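Local coordinates for putative branched chain amino acid ABC transporter, periplasmic amino acid-binding protein (Brucella ovis, PDB 4XFK) that probably serves as the periplasmic substrate-binding component of an ABC transport system for branched-chain and related amino acids, at residues A211-V216 and L237-A242. The protein carries 1 engineered substitution. Sequence-based numbering, arbitrary orientation.
Sequences ANVDTV and LKAKFA
V216 and F241 lie side by side at the apolar centre of two parallel strands, 215-218 and 240-243, the two neighbouring strands of a beta-alpha-beta unit that crosses over through helix 223-235 in a periplasmic binding protein fold. V216 divides its two methyls between F241 and A239: CG1, anti to the backbone N (chi1 -180°), reaches CE1 of the F241 ring at 3.6 Å, while CG2 meets CB of A239 at 3.9 Å. The ring continues onto L228, M229 and A232 of the crossover helix, and I208 of helix 202-210 packs against V216, so both helices pack over this side of the two strands. A239 CB also sits 3.4 Å from O of V213, whose CG2 adds a looser apolar touch. T215 and K240 occupy the other face; there CG2 of T215 lies against CB of A242, 3.5 Å away.

Backbone bonds join the strands in the staggered parallel pattern, with V216 gripping K240 O through its N and A242 N through its O. V216 O additionally receives a CA-H...O contact from F241. Toward the polar edge, OD2 of D214 is hydrogen-bonded to R158 N, and K240 carries its NZ off to E260 O. At the start of strand 240-243, K240 N donates to O of D214, the residue just before strand 215-218, over 3.1 Å, nearly straight at N-H (168°) but 36° out of the carbonyl plane.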
ATOM      1  N   ALA A 211     -16.108 -25.348   0.877  1.00 18.92           N
ATOM      2  CA  ALA A 211     -16.862 -24.364   1.643  1.00 18.61           C
ATOM      3  C   ALA A 211     -18.036 -23.793   0.857  1.00 19.07           C
ATOM      4  O   ALA A 211     -18.889 -23.112   1.426  1.00 18.79           O
ATOM      5  CB  ALA A 211     -15.946 -23.253   2.128  1.00 19.16           C
ATOM      6  N   ASN A 212     -18.064 -24.062  -0.447  1.00 18.67           N
ATOM      7  CA  ASN A 212     -19.161 -23.627  -1.310  1.00 18.58           C
ATOM      8  C   ASN A 212     -19.416 -22.125  -1.196  1.00 17.25           C
ATOM      9  O   ASN A 212     -20.496 -21.693  -0.787  1.00 18.70           O
ATOM     10  CB  ASN A 212     -20.429 -24.430  -0.995  1.00 20.40           C
ATOM     11  CG  ASN A 212     -21.580 -24.094  -1.917  1.00 22.96           C
ATOM     12  OD1 ASN A 212     -21.379 -23.728  -3.076  1.00 25.14           O
ATOM     13  ND2 ASN A 212     -22.799 -24.197  -1.399  1.00 24.71           N
ATOM     14  N   VAL A 213     -18.409 -21.334  -1.546  1.00 16.11           N
ATOM     15  CA  VAL A 213     -18.480 -19.896  -1.351  1.00 14.35           C
ATOM     16  C   VAL A 213     -18.567 -19.117  -2.659  1.00 15.01           C
ATOM     17  O   VAL A 213     -18.204 -19.604  -3.726  1.00 16.22           O
ATOM     18  CB  VAL A 213     -17.273 -19.388  -0.532  1.00 14.15           C
ATOM     19  CG1 VAL A 213     -17.272 -20.016   0.862  1.00 14.55           C
ATOM     20  CG2 VAL A 213     -15.958 -19.672  -1.258  1.00 15.90           C
ATOM     21  N   ASP A 214     -19.046 -17.885  -2.553  1.00 14.63           N
ATOM     22  CA  ASP A 214     -19.137 -16.996  -3.698  1.00 14.10           C
ATOM     23  C   ASP A 214     -17.897 -16.112  -3.816  1.00 12.73           C
ATOM     24  O   ASP A 214     -17.485 -15.735  -4.921  1.00 12.95           O
ATOM     25  CB  ASP A 214     -20.396 -16.144  -3.557  1.00 15.79           C
ATOM     26  CG  ASP A 214     -21.617 -16.985  -3.231  1.00 20.50           C
ATOM     27  OD1 ASP A 214     -21.972 -17.823  -4.081  1.00 23.71           O
ATOM     28  OD2 ASP A 214     -22.204 -16.836  -2.132  1.00 20.66           O
ATOM     29  N   THR A 215     -17.299 -15.798  -2.673  1.00 12.15           N
ATOM     30  CA  THR A 215     -16.202 -14.840  -2.610  1.00 11.62           C
ATOM     31  C   THR A 215     -15.102 -15.401  -1.734  1.00 11.30           C
ATOM     32  O   THR A 215     -15.373 -15.991  -0.688  1.00 11.52           O
ATOM     33  CB  THR A 215     -16.680 -13.522  -1.988  1.00 12.77           C
ATOM     34  OG1 THR A 215     -17.835 -13.059  -2.694  1.00 15.05           O
ATOM     35  CG2 THR A 215     -15.589 -12.457  -2.044  1.00 13.26           C
ATOM     36  N   VAL A 216     -13.860 -15.218  -2.168  1.00 10.33           N
ATOM     37  CA  VAL A 216     -12.692 -15.552  -1.359  1.00  8.83           C
ATOM     38  C   VAL A 216     -11.942 -14.260  -1.045  1.00  8.60           C
ATOM     39  O   VAL A 216     -11.332 -13.665  -1.933  1.00  9.27           O
ATOM     40  CB  VAL A 216     -11.751 -16.529  -2.082  1.00 11.04           C
ATOM     41  CG1 VAL A 216     -10.553 -16.852  -1.187  1.00 11.07           C
ATOM     42  CG2 VAL A 216     -12.508 -17.797  -2.484  1.00 12.99           C
ATOM     43  N   LEU A 237     -11.737 -23.116 -10.314  1.00 14.67           N
ATOM     44  CA  LEU A 237     -12.467 -22.522  -9.197  1.00 13.56           C
ATOM     45  C   LEU A 237     -13.510 -21.530  -9.679  1.00 14.62           C
ATOM     46  O   LEU A 237     -13.225 -20.684 -10.532  1.00 15.28           O
ATOM     47  CB  LEU A 237     -11.500 -21.821  -8.248  1.00 15.69           C
ATOM     48  CG  LEU A 237     -12.125 -21.156  -7.021  1.00 16.82           C
ATOM     49  CD1 LEU A 237     -12.569 -22.197  -5.997  1.00 17.39           C
ATOM     50  CD2 LEU A 237     -11.146 -20.160  -6.405  1.00 18.77           C
ATOM     51  N   LYS A 238     -14.718 -21.645  -9.136  1.00 14.40           N
ATOM     52  CA  LYS A 238     -15.827 -20.791  -9.549  1.00 14.25           C
ATOM     53  C   LYS A 238     -15.946 -19.511  -8.727  1.00 12.65           C
ATOM     54  O   LYS A 238     -16.379 -18.477  -9.250  1.00 14.05           O
ATOM     55  CB  LYS A 238     -17.145 -21.569  -9.516  1.00 16.05           C
ATOM     56  CG  LYS A 238     -17.199 -22.698 -10.534  1.00 19.16           C
ATOM     57  CD  LYS A 238     -18.608 -23.243 -10.686  1.00 23.90           C
ATOM     58  CE  LYS A 238     -18.678 -24.289 -11.787  1.00 26.92           C
ATOM     59  NZ  LYS A 238     -18.118 -23.776 -13.076  1.00 29.79           N
ATOM     60  N   ALA A 239     -15.573 -19.583  -7.449  1.00 12.89           N
ATOM     61  CA  ALA A 239     -15.612 -18.414  -6.575  1.00 13.18           C
ATOM     62  C   ALA A 239     -14.702 -17.326  -7.115  1.00 13.08           C
ATOM     63  O   ALA A 239     -13.705 -17.608  -7.788  1.00 14.45           O
ATOM     64  CB  ALA A 239     -15.194 -18.779  -5.162  1.00 14.59           C
ATOM     65  N   LYS A 240     -15.040 -16.081  -6.819  1.00 11.75           N
ATOM     66  CA  LYS A 240     -14.184 -14.977  -7.223  1.00 12.20           C
ATOM     67  C   LYS A 240     -13.428 -14.422  -6.028  1.00 10.46           C
ATOM     68  O   LYS A 240     -13.969 -14.314  -4.925  1.00 11.80           O
ATOM     69  CB  LYS A 240     -15.002 -13.893  -7.921  1.00 13.97           C
ATOM     70  CG  LYS A 240     -15.643 -14.374  -9.225  1.00 14.89           C
ATOM     71  CD  LYS A 240     -14.597 -14.912 -10.211  1.00 14.86           C
ATOM     72  CE  LYS A 240     -15.237 -15.629 -11.397  1.00 16.55           C
ATOM     73  NZ  LYS A 240     -14.184 -16.216 -12.287  1.00 16.96           N
ATOM     74  N   PHE A 241     -12.156 -14.111  -6.240  1.00  9.78           N
ATOM     75  CA  PHE A 241     -11.341 -13.509  -5.200  1.00  8.71           C
ATOM     76  C   PHE A 241     -11.679 -12.034  -5.028  1.00  8.87           C
ATOM     77  O   PHE A 241     -11.891 -11.316  -6.004  1.00 10.46           O
ATOM     78  CB  PHE A 241      -9.852 -13.662  -5.531  1.00  9.18           C
ATOM     79  CG  PHE A 241      -9.334 -15.070  -5.398  1.00 10.54           C
ATOM     80  CD1 PHE A 241      -8.892 -15.552  -4.179  1.00 11.70           C
ATOM     81  CD2 PHE A 241      -9.276 -15.904  -6.496  1.00 15.18           C
ATOM     82  CE1 PHE A 241      -8.412 -16.847  -4.062  1.00 12.29           C
ATOM     83  CE2 PHE A 241      -8.794 -17.205  -6.381  1.00 16.30           C
ATOM     84  CZ  PHE A 241      -8.362 -17.671  -5.165  1.00 14.53           C
ATOM     85  N   ALA A 242     -11.743 -11.597  -3.775  1.00  8.49           N
ATOM     86  CA  ALA A 242     -11.891 -10.186  -3.443  1.00  8.16           C
ATOM     87  C   ALA A 242     -10.634  -9.794  -2.686  1.00  7.05           C
ATOM     88  O   ALA A 242     -10.376 -10.309  -1.598  1.00  7.38           O
ATOM     89  CB  ALA A 242     -13.134  -9.960  -2.600  1.00  9.68           C
TER